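Local coordinates for flagellar biosynthetic protein FlhB (Shewanella putrefaciens CN-32, PDB 6Z0W), which probably forms part of the flagellar type III protein export apparatus and is thought to be required for building the rod of the basal body, seen here through its cytoplasmic domain, at residues A63-P68 / K112-P117; E23-A28 / L70-Y75; R7-V12 / F51-V56; I42-D47 / T78-Q83. One frame throughout, in Å; residues are numbered along the deposited sequence.

Interaction 1: residues A63-P68 / K112-P117; sequences AIVSAP and KPIPIP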
loop_
_atom_site.group_PDB
_atom_site.type_symbol
_atom_site.label_atom_id
_atom_site.label_comp_id
_atom_site.label_asym_id
_atom_site.label_seq_id
_atom_site.Cartn_x
_atom_site.Cartn_y
_atom_site.Cartn_z
ATOM N N ALA A 63 7.496 2.755 -7.449
ATOM C CA ALA A 63 6.788 1.592 -7.977
ATOM C C ALA A 63 5.330 1.555 -7.503
ATOM O O ALA A 63 5.025 1.757 -6.326
ATOM C CB ALA A 63 7.499 0.305 -7.566
ATOM N N ILE A 64 4.429 1.331 -8.438
ATOM C CA ILE A 64 3.015 1.163 -8.160
ATOM C C ILE A 64 2.672 -0.269 -8.544
ATOM O O ILE A 64 2.899 -0.675 -9.690
ATOM C CB ILE A 64 2.162 2.145 -8.969
ATOM C CG1 ILE A 64 2.585 3.596 -8.689
ATOM C CG2 ILE A 64 0.685 1.868 -8.696
ATOM C CD1 ILE A 64 1.983 4.599 -9.657
ATOM N N VAL A 65 2.156 -1.057 -7.609
ATOM C CA VAL A 65 1.863 -2.450 -7.932
ATOM C C VAL A 65 0.421 -2.745 -7.563
ATOM O O VAL A 65 -0.088 -2.247 -6.553
ATOM C CB VAL A 65 2.844 -3.437 -7.262
ATOM C CG1 VAL A 65 4.276 -2.906 -7.376
ATOM C CG2 VAL A 65 2.503 -3.664 -5.818
ATOM N N SER A 66 -0.250 -3.522 -8.414
ATOM C CA SER A 66 -1.642 -3.882 -8.200
ATOM C C SER A 66 -1.703 -5.243 -7.519
ATOM O O SER A 66 -1.351 -6.267 -8.123
ATOM C CB SER A 66 -2.433 -3.910 -9.501
ATOM O OG SER A 66 -3.754 -4.334 -9.203
ATOM N N ALA A 67 -2.190 -5.245 -6.278
ATOM C CA ALA A 67 -2.563 -6.470 -5.570
ATOM C C ALA A 67 -3.827 -6.140 -4.786
ATOM O O ALA A 67 -3.753 -5.754 -3.617
ATOM C CB ALA A 67 -1.430 -6.957 -4.656
ATOM N N PRO A 68 -5.002 -6.260 -5.411
ATOM C CA PRO A 68 -6.250 -5.624 -4.878
ATOM C C PRO A 68 -6.572 -6.007 -3.438
ATOM O O PRO A 68 -6.922 -5.124 -2.641
ATOM C CB PRO A 68 -7.348 -6.120 -5.850
ATOM C CG PRO A 68 -6.605 -6.361 -7.145
ATOM C CD PRO A 68 -5.194 -6.802 -6.776
ATOM N N LYS A 112 0.656 1.229 -16.626
ATOM C CA LYS A 112 -0.271 0.643 -15.676
ATOM C C LYS A 112 0.490 0.013 -14.514
ATOM O O LYS A 112 1.664 -0.358 -14.645
ATOM C CB LYS A 112 -1.140 -0.398 -16.376
ATOM C CG LYS A 112 -1.899 0.153 -17.571
ATOM C CD LYS A 112 -1.771 -0.756 -18.786
ATOM C CE LYS A 112 -0.533 -0.427 -19.624
ATOM N NZ LYS A 112 -0.585 -1.111 -20.953
ATOM N N PRO A 113 -0.152 -0.097 -13.349
ATOM C CA PRO A 113 0.494 -0.752 -12.209
ATOM C C PRO A 113 0.950 -2.157 -12.559
ATOM O O PRO A 113 0.366 -2.828 -13.411
ATOM C CB PRO A 113 -0.611 -0.784 -11.150
ATOM C CG PRO A 113 -1.487 0.344 -11.497
ATOM C CD PRO A 113 -1.477 0.437 -12.996
ATOM N N ILE A 114 2.007 -2.595 -11.886
ATOM C CA ILE A 114 2.522 -3.951 -12.033
ATOM C C ILE A 114 1.603 -4.911 -11.284
ATOM O O ILE A 114 1.410 -4.776 -10.067
ATOM C CB ILE A 114 3.970 -4.048 -11.524
ATOM C CG1 ILE A 114 4.815 -2.932 -12.153
ATOM C CG2 ILE A 114 4.534 -5.404 -11.846
ATOM C CD1 ILE A 114 6.003 -2.437 -11.293
ATOM N N PRO A 115 1.013 -5.893 -11.962
ATOM C CA PRO A 115 0.202 -6.892 -11.257
ATOM C C PRO A 115 1.116 -7.889 -10.563
ATOM O O PRO A 115 1.962 -8.515 -11.203
ATOM C CB PRO A 115 -0.606 -7.553 -12.382
ATOM C CG PRO A 115 -0.286 -6.759 -13.657
ATOM C CD PRO A 115 1.051 -6.131 -13.412
ATOM N N ILE A 116 0.976 -8.014 -9.250
ATOM C CA ILE A 116 1.768 -8.963 -8.482
ATOM C C ILE A 116 0.810 -9.955 -7.842
ATOM O O ILE A 116 -0.070 -9.554 -7.070
ATOM C CB ILE A 116 2.632 -8.291 -7.402
ATOM C CG1 ILE A 116 3.371 -7.083 -7.968
ATOM C CG2 ILE A 116 3.627 -9.291 -6.855
ATOM C CD1 ILE A 116 4.460 -7.428 -8.947
ATOM N N PRO A 117 0.935 -11.243 -8.130
ATOM C CA PRO A 117 0.116 -12.223 -7.424
ATOM C C PRO A 117 0.538 -12.294 -5.969
ATOM O O PRO A 117 1.728 -12.218 -5.645
ATOM C CB PRO A 117 0.407 -13.539 -8.160
ATOM C CG PRO A 117 1.160 -13.141 -9.419
ATOM C CD PRO A 117 1.878 -11.879 -9.059
#
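Strands 64-66 and 114-115 run parallel, Val65 paired with Ile114 and Ser66 with Pro115, and the CA atoms of Val65 and Ile114 lie 4.4 Å apart. Three backbone hydrogen bonds join them. Ile114 N donates to Ile64 O at 3.1 Å, Ser66 N donates to Ile114 O at a short 2.7 Å, and Ile116 N donates to Ser66 O at 3.1 Å. The sequence suits this pattern: the isoleucines supply the amides that face strand 64-66, while the prolines, which have no N-H, fall at the positions between them. Pro115 still contributes a CA-H contact to Ser66 O.

Among the side chains, Ile64 CG2 slants across the ring of Pro113 and meets its CB at 3.8 Å; it points there because it stands anti to the Ile64 nitrogen. Ser66 CB approaches the same proline CB at 4.0 Å. With chi1 at 177°, Ser66 OG is carried to a hydrogen bond with Asn21 OD1. Val65 points to the other face, where its CB packs against Ile116 CG1 at 3.8 Å. CG1 of the same valine comes more loosely to Ile114 CD1, at 4.3 Å. Helix 89-100 covers this side, with Val95 on Val65 and Tyr98 on Ile114 and Ile116, whereas Arg54 of helix 47-59 touches Pro113. The pairing thus supplies the edge strand, drawn from the proline-rich KPIPIP sequence, of a mixed five-stranded sheet flanked by helices, an alpha/beta fold.

Interaction 2: residues E23-A28 / L70-Y75; sequences EHYAVA and LARAIY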
loop_
_atom_site.group_PDB
_atom_site.type_symbol
_atom_site.label_atom_id
_atom_site.label_comp_id
_atom_site.label_asym_id
_atom_site.label_seq_id
_atom_site.Cartn_x
_atom_site.Cartn_y
_atom_site.Cartn_z
ATOM N N GLU A 23 -14.413 2.389 -7.729
ATOM C CA GLU A 23 -13.951 2.342 -6.352
ATOM C C GLU A 23 -12.474 1.936 -6.424
ATOM O O GLU A 23 -12.133 0.834 -6.862
ATOM C CB GLU A 23 -14.799 1.393 -5.498
ATOM C CG GLU A 23 -14.347 1.233 -4.056
ATOM C CD GLU A 23 -14.813 2.344 -3.129
ATOM O OE1 GLU A 23 -15.638 2.075 -2.223
ATOM O OE2 GLU A 23 -14.352 3.489 -3.300
ATOM N N HIS A 24 -11.618 2.887 -6.054
ATOM C CA HIS A 24 -10.171 2.804 -6.208
ATOM C C HIS A 24 -9.512 2.915 -4.842
ATOM O O HIS A 24 -9.980 3.652 -3.975
ATOM C CB HIS A 24 -9.643 3.927 -7.126
ATOM C CG HIS A 24 -10.211 3.882 -8.511
ATOM N ND1 HIS A 24 -9.686 3.085 -9.507
ATOM C CD2 HIS A 24 -11.291 4.497 -9.051
ATOM C CE1 HIS A 24 -10.404 3.228 -10.607
ATOM N NE2 HIS A 24 -11.380 4.081 -10.357
ATOM N N TYR A 25 -8.406 2.194 -4.673
ATOM C CA TYR A 25 -7.627 2.188 -3.443
ATOM C C TYR A 25 -6.161 2.438 -3.776
ATOM O O TYR A 25 -5.659 1.908 -4.770
ATOM C CB TYR A 25 -7.736 0.834 -2.750
ATOM C CG TYR A 25 -9.040 0.560 -2.067
ATOM C CD1 TYR A 25 -9.157 0.735 -0.708
ATOM C CD2 TYR A 25 -10.145 0.112 -2.778
ATOM C CE1 TYR A 25 -10.314 0.464 -0.058
ATOM C CE2 TYR A 25 -11.325 -0.149 -2.141
ATOM C CZ TYR A 25 -11.400 0.035 -0.769
ATOM O OH TYR A 25 -12.555 -0.215 -0.071
ATOM N N ALA A 26 -5.475 3.225 -2.945
ATOM C CA ALA A 26 -4.021 3.370 -3.028
ATOM C C ALA A 26 -3.483 3.543 -1.620
ATOM O O ALA A 26 -3.997 4.381 -0.874
ATOM C CB ALA A 26 -3.595 4.580 -3.887
ATOM N N VAL A 27 -2.448 2.784 -1.262
ATOM C CA VAL A 27 -1.764 2.985 0.011
ATOM C C VAL A 27 -0.273 3.137 -0.267
ATOM O O VAL A 27 0.336 2.283 -0.931
ATOM C CB VAL A 27 -2.044 1.848 1.012
ATOM C CG1 VAL A 27 -3.495 1.944 1.520
ATOM C CG2 VAL A 27 -1.800 0.488 0.365
ATOM N N ALA A 28 0.298 4.259 0.182
ATOM C CA ALA A 28 1.726 4.511 0.032
ATOM C C ALA A 28 2.443 3.933 1.253
ATOM O O ALA A 28 2.234 4.392 2.394
ATOM C CB ALA A 28 2.005 6.015 -0.130
ATOM N N LEU A 70 -4.597 -6.943 -1.048
ATOM C CA LEU A 70 -3.596 -6.384 -0.137
ATOM C C LEU A 70 -3.793 -4.885 0.029
ATOM O O LEU A 70 -3.771 -4.365 1.157
ATOM C CB LEU A 70 -2.183 -6.688 -0.659
ATOM C CG LEU A 70 -1.050 -6.300 0.280
ATOM C CD1 LEU A 70 -1.246 -7.047 1.619
ATOM C CD2 LEU A 70 0.324 -6.667 -0.336
ATOM N N ALA A 71 -3.956 -4.176 -1.097
ATOM C CA ALA A 71 -4.280 -2.748 -1.056
ATOM C C ALA A 71 -5.466 -2.479 -0.139
ATOM O O ALA A 71 -5.404 -1.590 0.717
ATOM C CB ALA A 71 -4.572 -2.222 -2.469
ATOM N N ARG A 72 -6.556 -3.244 -0.302
ATOM C CA ARG A 72 -7.760 -3.024 0.510
ATOM C C ARG A 72 -7.522 -3.390 1.978
ATOM O O ARG A 72 -7.930 -2.650 2.891
ATOM C CB ARG A 72 -8.944 -3.834 -0.045
ATOM C CG ARG A 72 -9.459 -3.370 -1.399
ATOM C CD ARG A 72 -10.868 -3.906 -1.715
ATOM N NE ARG A 72 -10.975 -5.345 -1.471
ATOM C CZ ARG A 72 -10.715 -6.281 -2.379
ATOM N NH1 ARG A 72 -10.363 -5.924 -3.607
ATOM N NH2 ARG A 72 -10.836 -7.570 -2.065
ATOM N N ALA A 73 -6.871 -4.528 2.223
ATOM C CA ALA A 73 -6.608 -4.938 3.600
ATOM C C ALA A 73 -5.715 -3.931 4.325
ATOM O O ALA A 73 -5.954 -3.606 5.495
ATOM C CB ALA A 73 -5.985 -6.322 3.616
ATOM N N ILE A 74 -4.693 -3.407 3.646
ATOM C CA ILE A 74 -3.863 -2.373 4.261
ATOM C C ILE A 74 -4.707 -1.150 4.594
ATOM O O ILE A 74 -4.686 -0.645 5.720
ATOM C CB ILE A 74 -2.692 -1.988 3.343
ATOM C CG1 ILE A 74 -1.688 -3.115 3.191
ATOM C CG2 ILE A 74 -1.968 -0.777 3.906
ATOM C CD1 ILE A 74 -0.745 -2.872 2.043
ATOM N N TYR A 75 -5.446 -0.643 3.602
ATOM C CA TYR A 75 -6.236 0.570 3.797
ATOM C C TYR A 75 -7.160 0.440 5.008
ATOM O O TYR A 75 -7.229 1.352 5.848
ATOM C CB TYR A 75 -7.044 0.876 2.534
ATOM C CG TYR A 75 -7.764 2.213 2.588
ATOM C CD1 TYR A 75 -7.196 3.342 2.018
ATOM C CD2 TYR A 75 -8.997 2.347 3.236
ATOM C CE1 TYR A 75 -7.830 4.569 2.076
ATOM C CE2 TYR A 75 -9.655 3.583 3.295
ATOM C CZ TYR A 75 -9.064 4.687 2.713
ATOM O OH TYR A 75 -9.672 5.927 2.749
#
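Tyr25 turns its ring to the side of its own backbone N (chi1 -74°), while Tyr75 holds CG anti to its nitrogen (chi1 -173°), and these two settings bring the rings together. The motif is a helix laid on a sheet: helix 68-77 packs on strand 25-30 of the alpha/beta fold, with the axes of 25-28 and 70-75 7.7 Å apart. The rings form a T-shaped pair, the edge of Tyr25 toward the face of Tyr75, centroids 5.5 Å apart and planes at 86°. Val27 sends its two methyls to different residues of the helix: CG1 rests on Tyr75 CB at 3.8 Å, and CG2 crosses Ile74 CG2, also at 3.8 Å. Ala71 CB comes loosely to Tyr25 CB, 4.4 Å away. No hydrogen bond joins the two segments. Tyr25 OH instead bonds His76 and His130, the latter part of the C-terminal histidine tag. Strand 25-30 directly follows the NPEH sequence, which corresponds to the Asn-Pro autocleavage motif known in this exporter family. Over one face of the Tyr25 ring, Arg72 CG makes a CH-pi contact almost above the centre, 3.7 Å from the centroid.

Interaction 3: residues R7-V12 / F51-V56; sequences RMMAEV and FKIREV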
loop_
_atom_site.group_PDB
_atom_site.type_symbol
_atom_site.label_atom_id
_atom_site.label_comp_id
_atom_site.label_asym_id
_atom_site.label_seq_id
_atom_site.Cartn_x
_atom_site.Cartn_y
_atom_site.Cartn_z
ATOM N N ARG A 7 -0.901 17.709 3.565
ATOM C CA ARG A 7 0.185 17.237 4.422
ATOM C C ARG A 7 0.474 15.760 4.183
ATOM O O ARG A 7 1.636 15.345 4.113
ATOM C CB ARG A 7 -0.170 17.498 5.885
ATOM C CG ARG A 7 0.861 17.019 6.880
ATOM C CD ARG A 7 2.191 17.720 6.667
ATOM N NE ARG A 7 3.247 17.233 7.559
ATOM C CZ ARG A 7 4.104 16.263 7.251
ATOM N NH1 ARG A 7 4.027 15.667 6.069
ATOM N NH2 ARG A 7 5.038 15.896 8.126
ATOM N N MET A 8 -0.572 14.953 4.027
ATOM C CA MET A 8 -0.369 13.574 3.612
ATOM C C MET A 8 0.228 13.495 2.204
ATOM O O MET A 8 1.142 12.708 1.958
ATOM C CB MET A 8 -1.692 12.818 3.697
ATOM C CG MET A 8 -1.588 11.344 3.374
ATOM S SD MET A 8 -3.230 10.673 2.982
ATOM C CE MET A 8 -3.537 11.445 1.409
ATOM N N MET A 9 -0.256 14.314 1.271
ATOM C CA MET A 9 0.220 14.224 -0.109
ATOM C C MET A 9 1.690 14.581 -0.227
ATOM O O MET A 9 2.393 14.028 -1.078
ATOM C CB MET A 9 -0.598 15.141 -1.024
ATOM C CG MET A 9 -1.910 14.573 -1.376
ATOM S SD MET A 9 -1.730 13.004 -2.224
ATOM C CE MET A 9 -3.416 12.492 -2.107
ATOM N N ALA A 10 2.164 15.504 0.607
ATOM C CA ALA A 10 3.580 15.864 0.661
ATOM C C ALA A 10 4.485 14.713 1.070
ATOM O O ALA A 10 5.706 14.844 0.932
ATOM C CB ALA A 10 3.778 17.035 1.627
ATOM N N GLU A 11 3.937 13.602 1.585
ATOM C CA GLU A 11 4.754 12.486 2.068
ATOM C C GLU A 11 4.974 11.398 1.030
ATOM O O GLU A 11 5.920 10.611 1.174
ATOM C CB GLU A 11 4.115 11.822 3.298
ATOM C CG GLU A 11 4.201 12.602 4.597
ATOM C CD GLU A 11 5.632 12.864 5.019
ATOM O OE1 GLU A 11 6.486 11.974 4.792
ATOM O OE2 GLU A 11 5.904 13.968 5.547
ATOM N N VAL A 12 4.121 11.325 0.013
ATOM C CA VAL A 12 4.152 10.297 -1.029
ATOM C C VAL A 12 5.534 10.169 -1.680
ATOM O O VAL A 12 5.942 9.033 -1.984
ATOM C CB VAL A 12 3.060 10.552 -2.092
ATOM C CG1 VAL A 12 3.156 9.556 -3.205
ATOM C CG2 VAL A 12 1.670 10.419 -1.491
ATOM N N PHE A 51 -5.985 8.293 -7.053
ATOM C CA PHE A 51 -5.279 8.665 -8.279
ATOM C C PHE A 51 -4.300 9.823 -8.077
ATOM O O PHE A 51 -3.281 9.882 -8.782
ATOM C CB PHE A 51 -6.269 8.974 -9.409
ATOM C CG PHE A 51 -6.677 7.738 -10.178
ATOM C CD1 PHE A 51 -5.817 7.158 -11.106
ATOM C CD2 PHE A 51 -7.887 7.112 -9.917
ATOM C CE1 PHE A 51 -6.182 5.998 -11.790
ATOM C CE2 PHE A 51 -8.251 5.958 -10.594
ATOM C CZ PHE A 51 -7.396 5.400 -11.526
ATOM N N LYS A 52 -4.560 10.745 -7.134
ATOM C CA LYS A 52 -3.555 11.776 -6.875
ATOM C C LYS A 52 -2.307 11.170 -6.228
ATOM O O LYS A 52 -1.186 11.569 -6.553
ATOM C CB LYS A 52 -4.118 12.904 -6.007
ATOM C CG LYS A 52 -3.676 14.318 -6.459
ATOM C CD LYS A 52 -2.214 14.624 -6.060
ATOM C CE LYS A 52 -1.911 16.123 -5.960
ATOM N NZ LYS A 52 -0.667 16.387 -5.159
ATOM N N ILE A 53 -2.479 10.192 -5.341
ATOM C CA ILE A 53 -1.313 9.494 -4.800
ATOM C C ILE A 53 -0.545 8.814 -5.926
ATOM O O ILE A 53 0.685 8.931 -6.030
ATOM C CB ILE A 53 -1.750 8.494 -3.715
ATOM C CG1 ILE A 53 -2.242 9.274 -2.506
ATOM C CG2 ILE A 53 -0.580 7.531 -3.353
ATOM C CD1 ILE A 53 -2.852 8.424 -1.416
ATOM N N ARG A 54 -1.261 8.108 -6.801
ATOM C CA ARG A 54 -0.595 7.412 -7.897
ATOM C C ARG A 54 0.144 8.383 -8.818
ATOM O O ARG A 54 1.304 8.136 -9.191
ATOM C CB ARG A 54 -1.621 6.580 -8.661
ATOM C CG ARG A 54 -2.112 5.383 -7.859
ATOM C CD ARG A 54 -3.284 4.692 -8.542
ATOM N NE ARG A 54 -2.934 4.253 -9.889
ATOM C CZ ARG A 54 -3.610 3.350 -10.597
ATOM N NH1 ARG A 54 -4.686 2.752 -10.089
ATOM N NH2 ARG A 54 -3.199 3.035 -11.818
ATOM N N GLU A 55 -0.473 9.520 -9.156
ATOM C CA GLU A 55 0.200 10.442 -10.066
ATOM C C GLU A 55 1.483 11.002 -9.441
ATOM O O GLU A 55 2.504 11.125 -10.134
ATOM C CB GLU A 55 -0.754 11.549 -10.509
ATOM C CG GLU A 55 -0.705 12.826 -9.704
ATOM C CD GLU A 55 -1.579 13.932 -10.302
ATOM O OE1 GLU A 55 -2.319 13.669 -11.290
ATOM O OE2 GLU A 55 -1.533 15.061 -9.758
ATOM N N VAL A 56 1.478 11.285 -8.125
ATOM C CA VAL A 56 2.699 11.763 -7.469
ATOM C C VAL A 56 3.742 10.662 -7.445
ATOM O O VAL A 56 4.913 10.891 -7.753
ATOM C CB VAL A 56 2.408 12.286 -6.042
ATOM C CG1 VAL A 56 3.716 12.596 -5.284
ATOM C CG2 VAL A 56 1.518 13.509 -6.092
#
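Met9 reaches over Ile53 with its thioether end, crossing that side chain at about a right angle. Its CE presses on Ile53 CG1 at 3.4 Å, tighter than carbon atoms usually pack, and SD follows at 3.8 Å from the same CG1. A bend at chi2 (-60°) is part of what brings the methyl round to the helix, since the side chain sets out past the helix rather than at it. The methyl also meets the aliphatic root of Lys52, CE to CB 4.0 Å.

Farther along, Val12 points toward the helix and splits its branches: CG1 packs on Val56 CG1 at 3.7 Å, and CG2 faces Ile53 CG2 at 4.1 Å. Met8 closes the group from another direction, its CE 4.2 Å from Ile53 CD1. Ile53 thus serves three residues: Met9 and Met8 meet its CG1-CD1 branch, Val12 its CG2. Cutting Ile53 back to an alanine is likely to leave the Met8 and Met9 methyls over a gap and Val12 CG2 without its mate on the helix.

No polar bond crosses the contact. Within 7-12, a salt bridge from Arg7 NH1 to Glu11 OE2, 2.6 Å long and in the guanidinium plane, accompanies a type I turn, Met9 to Val12; Asn14 holds the other carboxylate oxygen. Helix 6-9 and this turn pack against helix 47-59, where Val49 also meets Met8 and Met9, while Ala43 of strand 40-46 touches Met8, Val12 and Ile53, and Ile18 of strand 17-20 touches Ile53.

Interaction 4: residues I42-D47 / T78-Q83; sequences IAKGVD and TKLDQQ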
loop_
_atom_site.group_PDB
_atom_site.type_symbol
_atom_site.label_atom_id
_atom_site.label_comp_id
_atom_site.label_asym_id
_atom_site.label_seq_id
_atom_site.Cartn_x
_atom_site.Cartn_y
_atom_site.Cartn_z
ATOM N N ILE A 42 2.234 5.927 4.889
ATOM C CA ILE A 42 2.474 7.369 4.988
ATOM C C ILE A 42 1.498 8.181 4.154
ATOM O O ILE A 42 1.441 9.415 4.319
ATOM C CB ILE A 42 3.925 7.735 4.607
ATOM C CG1 ILE A 42 4.198 7.335 3.157
ATOM C CG2 ILE A 42 4.891 7.007 5.498
ATOM C CD1 ILE A 42 5.599 7.695 2.720
ATOM N N ALA A 43 0.710 7.536 3.295
ATOM C CA ALA A 43 -0.407 8.182 2.618
ATOM C C ALA A 43 -1.411 7.106 2.211
ATOM O O ALA A 43 -1.026 5.967 1.931
ATOM C CB ALA A 43 0.065 8.977 1.389
ATOM N N LYS A 44 -2.693 7.467 2.195
ATOM C CA LYS A 44 -3.712 6.558 1.713
ATOM C C LYS A 44 -4.923 7.362 1.260
ATOM O O LYS A 44 -5.165 8.467 1.740
ATOM C CB LYS A 44 -4.120 5.533 2.789
ATOM C CG LYS A 44 -5.015 6.046 3.924
ATOM C CD LYS A 44 -5.425 4.810 4.749
ATOM C CE LYS A 44 -6.443 5.044 5.846
ATOM N NZ LYS A 44 -6.573 3.799 6.687
ATOM N N GLY A 45 -5.679 6.790 0.330
ATOM C CA GLY A 45 -6.889 7.431 -0.151
ATOM C C GLY A 45 -7.657 6.485 -1.038
ATOM O O GLY A 45 -7.130 5.469 -1.512
ATOM N N VAL A 46 -8.921 6.816 -1.246
ATOM C CA VAL A 46 -9.696 6.058 -2.200
ATOM C C VAL A 46 -10.049 6.968 -3.356
ATOM O O VAL A 46 -9.927 8.201 -3.288
ATOM C CB VAL A 46 -10.964 5.421 -1.593
ATOM C CG1 VAL A 46 -10.585 4.424 -0.497
ATOM C CG2 VAL A 46 -11.941 6.513 -1.088
ATOM N N ASP A 47 -10.476 6.323 -4.441
ATOM C CA ASP A 47 -11.047 6.997 -5.598
ATOM C C ASP A 47 -10.122 8.097 -6.108
ATOM O O ASP A 47 -9.004 7.797 -6.539
ATOM C CB ASP A 47 -12.440 7.493 -5.236
ATOM C CG ASP A 47 -13.372 6.336 -4.830
ATOM O OD1 ASP A 47 -13.115 5.183 -5.254
ATOM O OD2 ASP A 47 -14.354 6.575 -4.100
ATOM N N THR A 78 -4.894 0.020 8.695
ATOM C CA THR A 78 -3.698 0.805 8.984
ATOM C C THR A 78 -4.018 2.279 8.798
ATOM O O THR A 78 -4.207 2.715 7.653
ATOM C CB THR A 78 -2.542 0.412 8.041
ATOM O OG1 THR A 78 -2.441 -1.014 7.964
ATOM C CG2 THR A 78 -1.210 1.002 8.535
ATOM N N LYS A 79 -4.049 3.050 9.897
ATOM C CA LYS A 79 -4.147 4.502 9.777
ATOM C C LYS A 79 -2.839 5.123 9.282
ATOM O O LYS A 79 -1.776 4.500 9.298
ATOM C CB LYS A 79 -4.486 5.161 11.105
ATOM C CG LYS A 79 -5.488 4.495 11.980
ATOM C CD LYS A 79 -6.022 5.551 12.907
ATOM C CE LYS A 79 -7.324 5.117 13.546
ATOM N NZ LYS A 79 -7.776 6.009 14.667
ATOM N N LEU A 80 -2.916 6.402 8.912
ATOM C CA LEU A 80 -1.740 7.149 8.504
ATOM C C LEU A 80 -0.671 7.091 9.584
ATOM O O LEU A 80 -0.970 7.242 10.773
ATOM C CB LEU A 80 -2.126 8.594 8.232
ATOM C CG LEU A 80 -2.851 8.786 6.915
ATOM C CD1 LEU A 80 -3.399 10.214 6.801
ATOM C CD2 LEU A 80 -1.851 8.483 5.812
ATOM N N ASP A 81 0.568 6.851 9.164
ATOM C CA ASP A 81 1.744 6.837 10.023
ATOM C C ASP A 81 1.751 5.652 10.983
ATOM O O ASP A 81 2.521 5.635 11.938
ATOM C CB ASP A 81 1.886 8.170 10.781
ATOM C CG ASP A 81 1.837 9.394 9.843
ATOM O OD1 ASP A 81 2.187 9.259 8.646
ATOM O OD2 ASP A 81 1.449 10.498 10.298
ATOM N N GLN A 82 0.953 4.627 10.711
ATOM C CA GLN A 82 0.844 3.446 11.552
ATOM C C GLN A 82 1.452 2.240 10.833
ATOM O O GLN A 82 1.426 2.153 9.602
ATOM C CB GLN A 82 -0.634 3.182 11.912
ATOM C CG GLN A 82 -0.857 2.109 12.976
ATOM C CD GLN A 82 -2.340 1.715 13.196
ATOM O OE1 GLN A 82 -3.211 1.886 12.318
ATOM N NE2 GLN A 82 -2.620 1.187 14.393
ATOM N N GLN A 83 2.049 1.320 11.606
ATOM C CA GLN A 83 2.517 0.070 11.019
ATOM C C GLN A 83 1.355 -0.814 10.592
ATOM O O GLN A 83 0.314 -0.882 11.257
ATOM C CB GLN A 83 3.411 -0.704 12.004
ATOM C CG GLN A 83 4.298 0.203 12.829
ATOM C CD GLN A 83 5.246 -0.544 13.753
ATOM O OE1 GLN A 83 5.955 -1.470 13.338
ATOM N NE2 GLN A 83 5.238 -0.161 15.026
#
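Ile42 begins the contact through its backbone, its CA 5.1 Å from the CA of Asp81. Its carbonyl oxygen is approached by a methyl, Leu80 CD2, at 3.7 Å. The same CD2 then lies against Ala43 CA at 3.5 Å, so one leucine branch spans the Ile42-Ala43 backbone. Leu80 occupies a type II turn, Lys79 to Gln82, steadied by a bond from Lys79 N to Gln82 OE1 in the carbonyl plane; within the turn, Asp81 pairs through its backbone with Val41, the residue before Ile42.

Lys44 follows and points at the loop. Its CG sits between backbone N and carbonyl carbon (chi1 75°), and beyond it the chain is fully extended, delivering NZ to Thr78 O at 2.8 Å. The ammonium approaches from above the carbonyl plane. It also bonds Tyr75 O and makes a cation-pi contact with the Tyr75 ring. A methionine in place of this lysine would probably leave the Thr78 and Tyr75 carbonyls without their shared donor and the loop after helix 68-77 less firmly tied to the strand. One positive charge thus gathers two carbonyls at the C-terminal end of helix 68-77, where it would be expected to offset the partial negative charge of the helix end.

Interaction 2 is the buried one, helix 68-77 set on the sheet through aromatic and aliphatic groups; interactions 1, 3 and 4 lie nearer the surface and are partly buried. Interaction 1 builds the sheet edge by backbone bonds, interaction 3 is greasy side-chain packing outside the sheet, and interaction 4 ties a loop to the other edge strand by a lysine. Interactions 2 and 4 adjoin, centres about 8 Å apart, joined where Lys44 NZ meets Tyr75 O and where strands 25-30 and 40-46 are neighbours. Interaction 3 touches interaction 4 through Met8, and interaction 1 through Arg54. Interactions 1 and 4 lie on opposite sides of the chain's centre.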